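Local coordinates for protein CalS13 (PDB 4ZAS) that probably transfers an amino group to a nucleotide-linked keto sugar with the help of pyridoxal 5'-phosphate, and binds dTDP-4-keto-6-deoxyglucose, at residues P113-G118 / V161-Y166; V190-A195 / N212-S217; T349-R354 / D377-I382. All coordinates share one frame; numbering follows the deposited sequence.

Interaction 1 of 3, residues P113-G118 / V161-Y166. With T46 (dTDP-4-keto-6-deoxyglucose), chain H.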
loop_
_atom_site.group_PDB
_atom_site.type_symbol
_atom_site.label_atom_id
_atom_site.label_comp_id
_atom_site.label_asym_id
_atom_site.label_seq_id
_atom_site.Cartn_x
_atom_site.Cartn_y
_atom_site.Cartn_z
ATOM N N PRO A 113 15.164 -15.705 7.845
ATOM C CA PRO A 113 13.940 -16.385 7.413
ATOM C C PRO A 113 12.931 -16.585 8.542
ATOM O O PRO A 113 11.756 -16.881 8.267
ATOM C CB PRO A 113 14.457 -17.730 6.881
ATOM C CG PRO A 113 15.719 -17.935 7.540
ATOM C CD PRO A 113 16.311 -16.613 7.905
ATOM N N LEU A 114 13.370 -16.396 9.786
ATOM C CA LEU A 114 12.469 -16.503 10.932
ATOM C C LEU A 114 11.831 -15.148 11.195
ATOM O O LEU A 114 12.327 -14.329 11.984
ATOM C CB LEU A 114 13.216 -17.019 12.171
ATOM C CG LEU A 114 12.379 -17.239 13.435
ATOM C CD1 LEU A 114 11.154 -17.998 13.067
ATOM C CD2 LEU A 114 13.178 -18.037 14.461
ATOM N N THR A 115 10.701 -14.935 10.538
ATOM C CA THR A 115 10.037 -13.645 10.574
ATOM C C THR A 115 8.767 -13.737 9.759
ATOM O O THR A 115 8.502 -14.768 9.131
ATOM C CB THR A 115 10.956 -12.512 10.008
ATOM O OG1 THR A 115 10.324 -11.230 10.138
ATOM C CG2 THR A 115 11.292 -12.779 8.549
ATOM N N PHE A 116 7.975 -12.668 9.789
ATOM C CA PHE A 116 6.808 -12.547 8.915
ATOM C C PHE A 116 7.274 -12.358 7.478
ATOM O O PHE A 116 8.281 -11.671 7.243
ATOM C CB PHE A 116 5.933 -11.368 9.350
ATOM C CG PHE A 116 4.688 -11.198 8.535
ATOM C CD1 PHE A 116 3.733 -12.197 8.486
ATOM C CD2 PHE A 116 4.455 -10.013 7.836
ATOM C CE1 PHE A 116 2.569 -12.024 7.752
ATOM C CE2 PHE A 116 3.304 -9.840 7.097
ATOM C CZ PHE A 116 2.355 -10.841 7.068
ATOM N N GLU A 117 6.556 -12.944 6.526
ATOM C CA GLU A 117 6.920 -12.819 5.110
ATOM C C GLU A 117 6.992 -11.357 4.625
ATOM O O GLU A 117 7.749 -11.043 3.711
ATOM C CB GLU A 117 5.937 -13.589 4.219
ATOM C CG GLU A 117 6.076 -15.115 4.271
ATOM C CD GLU A 117 5.301 -15.803 5.405
ATOM O OE1 GLU A 117 4.734 -15.130 6.295
ATOM O OE2 GLU A 117 5.231 -17.045 5.363
ATOM N N GLY A 118 6.241 -10.456 5.255
ATOM C CA GLY A 118 6.298 -9.047 4.893
ATOM C C GLY A 118 7.689 -8.462 5.035
ATOM O O GLY A 118 8.033 -7.448 4.431
ATOM N N VAL A 161 15.623 -8.603 12.003
ATOM C CA VAL A 161 14.339 -8.499 12.673
ATOM C C VAL A 161 14.493 -8.619 14.176
ATOM O O VAL A 161 15.129 -9.560 14.675
ATOM C CB VAL A 161 13.377 -9.567 12.175
ATOM C CG1 VAL A 161 12.088 -9.513 12.996
ATOM C CG2 VAL A 161 13.127 -9.420 10.669
ATOM N N HIS A 162 13.931 -7.660 14.904
ATOM C CA HIS A 162 13.836 -7.771 16.359
ATOM C C HIS A 162 12.637 -8.642 16.696
ATOM O O HIS A 162 11.596 -8.134 17.104
ATOM C CB HIS A 162 13.653 -6.403 17.003
ATOM C CG HIS A 162 14.702 -5.401 16.633
ATOM N ND1 HIS A 162 15.998 -5.465 17.102
ATOM C CD2 HIS A 162 14.641 -4.298 15.847
ATOM C CE1 HIS A 162 16.688 -4.443 16.626
ATOM N NE2 HIS A 162 15.889 -3.720 15.862
ATOM N N TRP A 163 12.782 -9.949 16.548
ATOM C CA TRP A 163 11.652 -10.846 16.746
ATOM C C TRP A 163 11.031 -10.677 18.138
ATOM O O TRP A 163 11.741 -10.603 19.144
ATOM C CB TRP A 163 12.070 -12.299 16.509
ATOM C CG TRP A 163 10.908 -13.232 16.427
ATOM C CD1 TRP A 163 10.615 -14.262 17.280
ATOM C CD2 TRP A 163 9.852 -13.205 15.453
ATOM N NE1 TRP A 163 9.452 -14.886 16.886
ATOM C CE2 TRP A 163 8.966 -14.253 15.767
ATOM C CE3 TRP A 163 9.573 -12.396 14.344
ATOM C CZ2 TRP A 163 7.820 -14.517 15.009
ATOM C CZ3 TRP A 163 8.430 -12.661 13.593
ATOM C CH2 TRP A 163 7.575 -13.712 13.931
ATOM N N LEU A 164 9.706 -10.525 18.149
ATOM C CA LEU A 164 8.882 -10.319 19.347
ATOM C C LEU A 164 9.229 -9.050 20.112
ATOM O O LEU A 164 8.734 -8.836 21.211
ATOM C CB LEU A 164 8.995 -11.526 20.268
ATOM C CG LEU A 164 8.633 -12.806 19.523
ATOM C CD1 LEU A 164 8.865 -14.004 20.398
ATOM C CD2 LEU A 164 7.181 -12.748 19.034
ATOM N N GLY A 165 10.051 -8.192 19.520
ATOM C CA GLY A 165 10.491 -6.986 20.201
ATOM C C GLY A 165 11.710 -7.192 21.085
ATOM O O GLY A 165 12.019 -6.353 21.942
ATOM N N TYR A 166 12.404 -8.312 20.897
ATOM C CA TYR A 166 13.676 -8.525 21.576
ATOM C C TYR A 166 14.777 -7.987 20.679
ATOM O O TYR A 166 14.990 -8.489 19.580
ATOM C CB TYR A 166 13.925 -10.017 21.931
ATOM C CG TYR A 166 15.210 -10.226 22.707
ATOM C CD1 TYR A 166 15.233 -10.167 24.102
ATOM C CD2 TYR A 166 16.413 -10.445 22.049
ATOM C CE1 TYR A 166 16.424 -10.346 24.824
ATOM C CE2 TYR A 166 17.607 -10.626 22.761
ATOM C CZ TYR A 166 17.608 -10.574 24.147
ATOM O OH TYR A 166 18.793 -10.745 24.837
HETATM C C4 T46 H . 1.668 -10.418 10.779
HETATM C C5 T46 H . 1.575 -11.644 11.737
HETATM C C6 T46 H . 2.865 -11.729 12.495
HETATM C C21 T46 H . -8.137 -9.533 15.825
HETATM O O21 T46 H . -8.734 -9.770 16.833
HETATM N N31 T46 H . -8.409 -8.323 14.943
HETATM C C41 T46 H . -7.662 -8.059 13.718
HETATM O O41 T46 H . -7.917 -7.100 13.077
HETATM C C51 T46 H . -6.603 -8.965 13.283
HETATM C C5A T46 H . -5.823 -8.647 11.971
HETATM C C61 T46 H . -6.288 -10.159 14.095
HETATM N N11 T46 H . -7.025 -10.441 15.332
HETATM C C1, T46 H . -6.759 -11.630 16.183
HETATM C C2, T46 H . -7.195 -12.735 15.537
HETATM C C3, T46 H . -6.033 -13.887 15.673
HETATM O O3, T46 H . -6.422 -14.766 16.775
HETATM O O4, T46 H . -5.297 -11.821 16.504
HETATM C C4, T46 H . -4.926 -13.304 15.948
HETATM C C5, T46 H . -4.027 -13.189 14.698
HETATM O O5, T46 H . -4.823 -12.710 13.607
HETATM P P T46 H . -4.334 -13.096 12.066
HETATM O O1P T46 H . -5.220 -14.202 11.513
HETATM O O2P T46 H . -4.415 -11.856 11.206
HETATM O OPP T46 H . -2.733 -13.585 12.183
HETATM P P2 T46 H . -1.599 -13.623 10.936
HETATM O O4P T46 H . -0.578 -14.732 11.169
HETATM O O3P T46 H . -2.331 -13.837 9.626
HETATM O O1 T46 H . -0.802 -12.185 10.810
HETATM C C1 T46 H . -0.800 -11.315 11.872
HETATM C C2 T46 H . -0.779 -9.960 11.231
HETATM O O2 T46 H . -2.042 -9.779 10.507
HETATM C C3 T46 H . 0.329 -9.935 10.257
HETATM O O3 T46 H . 0.475 -8.593 9.705
HETATM O O4 T46 H . 2.702 -9.956 10.465
HETATM O O5 T46 H . 0.429 -11.564 12.643
#
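Thr-115 is wedged between Val-161 and Trp-163, and this is the tight part of a small contact burying 203 Å². With chi1 at -176° the Thr-115 hydroxyl swings anti to the backbone N and meets the valine methyls, OG1 lying 3.4 Å from CG2 of Val-161; the two side chains cross obliquely. The same hydroxyl is hydrogen-bonded to Thr-119 OG1. On the other flank the six-membered end of the indole reaches the backbone, CZ3 of Trp-163 coming within 3.6 Å of CA of Thr-115. Leu-164 CD2 packs over one face of the indole, while the indole N-H is used by His-381.

The contact thins out at Leu-114 and Phe-116. Leu-114 O stands 4.1 Å from Trp-163 CE3, Phe-116 N is 3.8 Å from Trp-163 CZ3, and no hydrogen bond joins the two loops. Every touching residue is nevertheless buried, and the Phe-116 ring turns away from Trp-163 toward the ligand. There its face lies under the keto oxygen of dTDP-4-keto-6-deoxyglucose, with O4 over the ring centre and 3.0 Å from Phe-116 CG. Trp-248 of the second subunit meets the same ring with planes about 50° apart. Cut back to an alanine, Phe-116 would no longer offer a ring beneath the keto group, and the sugar would probably be less firmly placed and Trp-248 of the second subunit left without its ring partner.

Both loops leave the same end of the central sheet, as expected for the active-site side of a fold type I aminotransferase. Loop 113-118 runs from strand 108-111 to helix 121-125, and loop 161-166 from the neighbouring parallel strand 155-161 toward helix 170-180, while helix 370-375 packs on Pro-113 and Leu-114 through Leu-372.

Interaction 2 of 3, residues V190-A195 / N212-S217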
loop_
_atom_site.group_PDB
_atom_site.type_symbol
_atom_site.label_atom_id
_atom_site.label_comp_id
_atom_site.label_asym_id
_atom_site.label_seq_id
_atom_site.Cartn_x
_atom_site.Cartn_y
_atom_site.Cartn_z
ATOM N N VAL A 190 21.839 -0.882 6.085
ATOM C CA VAL A 190 21.386 -1.669 7.231
ATOM C C VAL A 190 19.961 -1.279 7.626
ATOM O O VAL A 190 19.722 -0.147 8.070
ATOM C CB VAL A 190 22.360 -1.508 8.402
ATOM C CG1 VAL A 190 21.905 -2.322 9.576
ATOM C CG2 VAL A 190 23.761 -1.912 7.970
ATOM N N VAL A 191 19.031 -2.229 7.494
ATOM C CA VAL A 191 17.607 -2.009 7.787
ATOM C C VAL A 191 17.142 -2.856 8.967
ATOM O O VAL A 191 17.239 -4.091 8.911
ATOM C CB VAL A 191 16.719 -2.365 6.563
ATOM C CG1 VAL A 191 15.267 -2.110 6.902
ATOM C CG2 VAL A 191 17.125 -1.572 5.353
ATOM N N GLU A 192 16.618 -2.213 10.012
ATOM C CA GLU A 192 16.014 -2.922 11.156
ATOM C C GLU A 192 14.499 -3.061 11.049
ATOM O O GLU A 192 13.791 -2.059 11.085
ATOM C CB GLU A 192 16.317 -2.196 12.469
ATOM C CG GLU A 192 17.783 -2.094 12.843
ATOM C CD GLU A 192 17.992 -1.286 14.114
ATOM O OE1 GLU A 192 17.162 -1.388 15.030
ATOM O OE2 GLU A 192 18.977 -0.526 14.191
ATOM N N ASP A 193 13.990 -4.286 10.971
ATOM C CA ASP A 193 12.536 -4.492 11.045
ATOM C C ASP A 193 12.048 -4.429 12.506
ATOM O O ASP A 193 12.202 -5.377 13.270
ATOM C CB ASP A 193 12.162 -5.826 10.403
ATOM C CG ASP A 193 10.660 -6.069 10.361
ATOM O OD1 ASP A 193 9.909 -5.388 11.099
ATOM O OD2 ASP A 193 10.227 -6.962 9.593
ATOM N N CYS A 194 11.462 -3.299 12.885
ATOM C CA CYS A 194 11.003 -3.075 14.254
ATOM C C CYS A 194 9.489 -3.238 14.380
ATOM O O CYS A 194 8.874 -2.647 15.261
ATOM C CB CYS A 194 11.407 -1.676 14.736
ATOM S SG CYS A 194 13.132 -1.295 14.532
ATOM N N ALA A 195 8.892 -4.030 13.492
ATOM C CA ALA A 195 7.436 -4.147 13.410
ATOM C C ALA A 195 6.775 -4.539 14.734
ATOM O O ALA A 195 5.697 -4.037 15.064
ATOM C CB ALA A 195 7.061 -5.146 12.342
ATOM N N ASN A 212 20.707 3.159 12.020
ATOM C CA ASN A 212 20.242 2.335 10.909
ATOM C C ASN A 212 18.886 2.840 10.477
ATOM O O ASN A 212 18.257 3.616 11.192
ATOM C CB ASN A 212 20.106 0.869 11.291
ATOM C CG ASN A 212 21.379 0.280 11.831
ATOM O OD1 ASN A 212 22.475 0.537 11.324
ATOM N ND2 ASN A 212 21.241 -0.530 12.869
ATOM N N VAL A 213 18.445 2.409 9.301
ATOM C CA VAL A 213 17.077 2.648 8.867
ATOM C C VAL A 213 16.161 1.678 9.579
ATOM O O VAL A 213 16.338 0.475 9.430
ATOM C CB VAL A 213 16.950 2.496 7.346
ATOM C CG1 VAL A 213 15.474 2.662 6.884
ATOM C CG2 VAL A 213 17.848 3.501 6.670
ATOM N N CYS A 214 15.163 2.181 10.305
ATOM C CA CYS A 214 14.234 1.320 11.072
ATOM C C CYS A 214 12.788 1.420 10.581
ATOM O O CYS A 214 12.256 2.524 10.419
ATOM C CB CYS A 214 14.258 1.697 12.551
ATOM S SG CYS A 214 15.861 1.596 13.308
ATOM N N VAL A 215 12.147 0.272 10.369
ATOM C CA VAL A 215 10.751 0.229 9.931
ATOM C C VAL A 215 9.862 -0.352 11.013
ATOM O O VAL A 215 10.116 -1.448 11.491
ATOM C CB VAL A 215 10.593 -0.581 8.638
ATOM C CG1 VAL A 215 9.137 -0.591 8.210
ATOM C CG2 VAL A 215 11.502 -0.028 7.541
ATOM N N TYR A 216 8.809 0.377 11.372
ATOM C CA TYR A 216 7.839 -0.036 12.388
ATOM C C TYR A 216 6.504 -0.354 11.752
ATOM O O TYR A 216 6.181 0.194 10.701
ATOM C CB TYR A 216 7.642 1.067 13.434
ATOM C CG TYR A 216 8.701 1.189 14.532
ATOM C CD1 TYR A 216 9.900 1.866 14.325
ATOM C CD2 TYR A 216 8.457 0.685 15.801
ATOM C CE1 TYR A 216 10.837 1.999 15.348
ATOM C CE2 TYR A 216 9.370 0.809 16.815
ATOM C CZ TYR A 216 10.560 1.465 16.597
ATOM O OH TYR A 216 11.455 1.572 17.651
ATOM N N SER A 217 5.721 -1.225 12.380
ATOM C CA SER A 217 4.347 -1.437 11.946
ATOM C C SER A 217 3.366 -0.935 12.985
ATOM O O SER A 217 3.586 -1.095 14.188
ATOM C CB SER A 217 4.081 -2.921 11.675
ATOM O OG SER A 217 2.696 -3.184 11.483
HETATM O O HOH W 1 18.716 2.624 14.393
#
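Val-191, Glu-192 and Asp-193 run parallel to Val-213, Cys-214 and Val-215 as neighbouring strands of the central sheet, their axes 4.6 Å apart at closest and 23° from aligned. Backbone bonds zigzag between them, from Val-213 N to Val-190 O, Glu-192 N to Val-213 O, Val-215 N to Glu-192 O and finally Cys-194 N to Val-215 O.

On the face carrying Glu-192 and Cys-214, the Asn-212 and Glu-192 side chains cross at about a right angle, with the amide and carboxylate planes 73° apart. With CG beside its backbone N (chi1 -56°), Asn-212 brings ND2 to Glu-192 OE2 at 2.6 Å, on the anti side, and a water adds a second donor to OE2 while accepting from Asn-212 N. OE1 is bonded to His-162. Farther along, Cys-194 CB sits squarely over the Tyr-216 ring, 3.6 Å from its centroid, a CH-pi contact; Tyr-216 also stacks with Phe-231 and bonds Leu-207 O through its hydroxyl. The valines on the other face, with Asp-193, pack under helix 82-94.

Just past the paired residues, Asp-193 OD1 accepts from Ala-195 N at 2.9 Å in an Asx turn, and OD2 is bonded to Thr-119. Ser-217 OG bonds both Gly-219 N and the phosphate of the pyridoxal-modified residue at position 222. The buried Glu-192 carboxylate is thus met by several donors, probably offsetting the cost of its charge, while Ser-217 serves the cofactor.

Interaction 3 of 3, residues T349-R354 / D377-I382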
loop_
_atom_site.group_PDB
_atom_site.type_symbol
_atom_site.label_atom_id
_atom_site.label_comp_id
_atom_site.label_asym_id
_atom_site.label_seq_id
_atom_site.Cartn_x
_atom_site.Cartn_y
_atom_site.Cartn_z
ATOM N N THR A 349 -2.247 -20.259 21.106
ATOM C CA THR A 349 -0.834 -20.537 20.981
ATOM C C THR A 349 -0.493 -20.595 19.488
ATOM O O THR A 349 -1.310 -21.097 18.718
ATOM C CB THR A 349 -0.522 -21.865 21.701
ATOM O OG1 THR A 349 -0.136 -21.588 23.054
ATOM C CG2 THR A 349 0.572 -22.613 21.032
ATOM N N SER A 350 0.668 -20.086 19.056
ATOM C CA SER A 350 0.975 -20.139 17.614
ATOM C C SER A 350 2.461 -20.128 17.252
ATOM O O SER A 350 3.287 -19.564 17.965
ATOM C CB SER A 350 0.289 -18.983 16.874
ATOM O OG SER A 350 0.545 -19.055 15.476
ATOM N N VAL A 351 2.782 -20.757 16.124
ATOM C CA VAL A 351 4.122 -20.696 15.538
ATOM C C VAL A 351 4.333 -19.343 14.855
ATOM O O VAL A 351 5.463 -18.952 14.588
ATOM C CB VAL A 351 4.342 -21.864 14.539
ATOM C CG1 VAL A 351 5.750 -21.840 13.945
ATOM C CG2 VAL A 351 4.080 -23.197 15.216
ATOM N N VAL A 352 3.221 -18.648 14.591
ATOM C CA VAL A 352 3.171 -17.300 13.998
ATOM C C VAL A 352 3.459 -17.238 12.488
ATOM O O VAL A 352 2.608 -16.774 11.714
ATOM C CB VAL A 352 4.099 -16.351 14.743
ATOM C CG1 VAL A 352 4.132 -14.982 14.046
ATOM C CG2 VAL A 352 3.638 -16.239 16.181
ATOM N N SER A 353 4.633 -17.690 12.061
ATOM C CA SER A 353 4.904 -17.783 10.630
ATOM C C SER A 353 5.835 -18.933 10.287
ATOM O O SER A 353 6.631 -19.388 11.112
ATOM C CB SER A 353 5.473 -16.460 10.105
ATOM O OG SER A 353 6.695 -16.150 10.733
ATOM N N ARG A 354 5.720 -19.417 9.057
ATOM C CA ARG A 354 6.612 -20.469 8.575
ATOM C C ARG A 354 7.996 -19.884 8.275
ATOM O O ARG A 354 8.100 -18.716 7.863
ATOM C CB ARG A 354 6.035 -21.127 7.323
ATOM C CG ARG A 354 6.790 -22.352 6.842
ATOM C CD ARG A 354 6.266 -22.792 5.504
ATOM N NE ARG A 354 6.729 -24.112 5.107
ATOM C CZ ARG A 354 6.811 -24.504 3.840
ATOM N NH1 ARG A 354 6.483 -23.659 2.866
ATOM N NH2 ARG A 354 7.238 -25.727 3.542
ATOM N N ASP A 377 11.027 -26.341 14.681
ATOM C CA ASP A 377 9.940 -27.232 15.104
ATOM C C ASP A 377 9.690 -27.181 16.616
ATOM O O ASP A 377 8.845 -27.907 17.137
ATOM C CB ASP A 377 10.225 -28.675 14.681
ATOM C CG ASP A 377 10.514 -28.803 13.194
ATOM O OD1 ASP A 377 9.811 -28.137 12.399
ATOM O OD2 ASP A 377 11.415 -29.589 12.817
ATOM N N ARG A 378 10.439 -26.332 17.317
ATOM C CA ARG A 378 10.330 -26.241 18.772
ATOM C C ARG A 378 9.752 -24.881 19.211
ATOM O O ARG A 378 9.181 -24.765 20.295
ATOM C CB ARG A 378 11.697 -26.494 19.425
ATOM C CG ARG A 378 12.213 -27.925 19.274
ATOM C CD ARG A 378 13.701 -28.033 19.600
ATOM N NE ARG A 378 14.016 -27.564 20.943
ATOM C CZ ARG A 378 14.925 -26.629 21.217
ATOM N NH1 ARG A 378 15.636 -26.073 20.237
ATOM N NH2 ARG A 378 15.139 -26.263 22.477
ATOM N N VAL A 379 9.916 -23.851 18.379
ATOM C CA VAL A 379 9.479 -22.496 18.743
ATOM C C VAL A 379 7.963 -22.401 18.834
ATOM O O VAL A 379 7.234 -23.009 18.044
ATOM C CB VAL A 379 9.999 -21.451 17.763
ATOM C CG1 VAL A 379 9.405 -21.687 16.381
ATOM C CG2 VAL A 379 9.654 -20.084 18.256
ATOM N N VAL A 380 7.483 -21.678 19.836
ATOM C CA VAL A 380 6.056 -21.549 20.013
ATOM C C VAL A 380 5.805 -20.253 20.765
ATOM O O VAL A 380 6.680 -19.782 21.478
ATOM C CB VAL A 380 5.470 -22.771 20.744
ATOM C CG1 VAL A 380 5.850 -22.765 22.236
ATOM C CG2 VAL A 380 3.994 -22.784 20.587
ATOM N N HIS A 381 4.634 -19.653 20.590
ATOM C CA HIS A 381 4.349 -18.385 21.249
ATOM C C HIS A 381 3.083 -18.459 22.084
ATOM O O HIS A 381 2.073 -19.020 21.648
ATOM C CB HIS A 381 4.234 -17.272 20.210
ATOM C CG HIS A 381 5.473 -17.097 19.388
ATOM N ND1 HIS A 381 5.731 -17.851 18.264
ATOM C CD2 HIS A 381 6.543 -16.282 19.546
ATOM C CE1 HIS A 381 6.898 -17.494 17.753
ATOM N NE2 HIS A 381 7.412 -16.543 18.513
ATOM N N ILE A 382 3.127 -17.858 23.267
ATOM C CA ILE A 382 2.018 -17.934 24.201
ATOM C C ILE A 382 1.616 -16.497 24.553
ATOM O O ILE A 382 2.448 -15.588 24.519
ATOM C CB ILE A 382 2.386 -18.758 25.446
ATOM C CG1 ILE A 382 3.411 -18.005 26.293
ATOM C CG2 ILE A 382 2.905 -20.128 25.046
ATOM C CD1 ILE A 382 3.704 -18.656 27.591
#
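Ser-350 and His-381 form a single antiparallel bridge, a hydrogen-bonded pair, by which loop 349-354 is pinned to strand 379-382, the outer strand of a small three-stranded antiparallel sheet; the loop crosses the strand rather than following it, with 127° between their directions. Three hydrogen bonds cross the contact. Ser-350 N gives to His-381 O at 3.1 Å, in the carbonyl plane on a lone pair, and His-381 N returns a bond to Ser-350 O. The third comes from the imidazole. Within the loop, Ser-350 OG accepts from Val-352 N at 2.8 Å, an ST turn, and also bonds Ile-258 O of the second subunit, which ties this bend to the dimer interface.

Packing contacts flank the bridge. Thr-349 CG2 meets Val-380 CG2 at 3.5 Å, and the threonine lies alongside Ile-382, pointing the same way, its OG1 3.9 Å from CG2 of Ile-382. A looser pair joins Val-351 to Val-379. Val-352, which also touches dTDP-4-keto-6-deoxyglucose, crosses His-381 at about a right angle, its CG2 3.4 Å from ND1 of the imidazole; the residue therefore links the sheet edge to the sugar-nucleotide pocket.

With chi1 at -59°, His-381 CG lies beside the backbone N, which brings ND1 to the same oxygen that the His-381 backbone N-H already uses, so Ser-350 O accepts two bonds: ND1 meets it at 3.0 Å, with that oxygen only 2° out of the imidazole plane.

The three contacts follow one another along the chain, and interaction 1 lies between the others in space, its centre 11 Å from interaction 2 and 12 Å from interaction 3. Interactions 2 and 3 do not touch; their centres are 22 Å apart. Interactions 1 and 2 share the large central sheet, where strand 155-161 runs beside strand 189-193, whereas interaction 3 ties a loop to the edge strand of the small antiparallel sheet nearer the end of the chain. The Thr-115 to Ser-353 bond and packing of Trp-163 on Val-352 join the two regions. Cofactor site, sugar pocket and, through interactions 1 and 3, the second subunit are thereby connected.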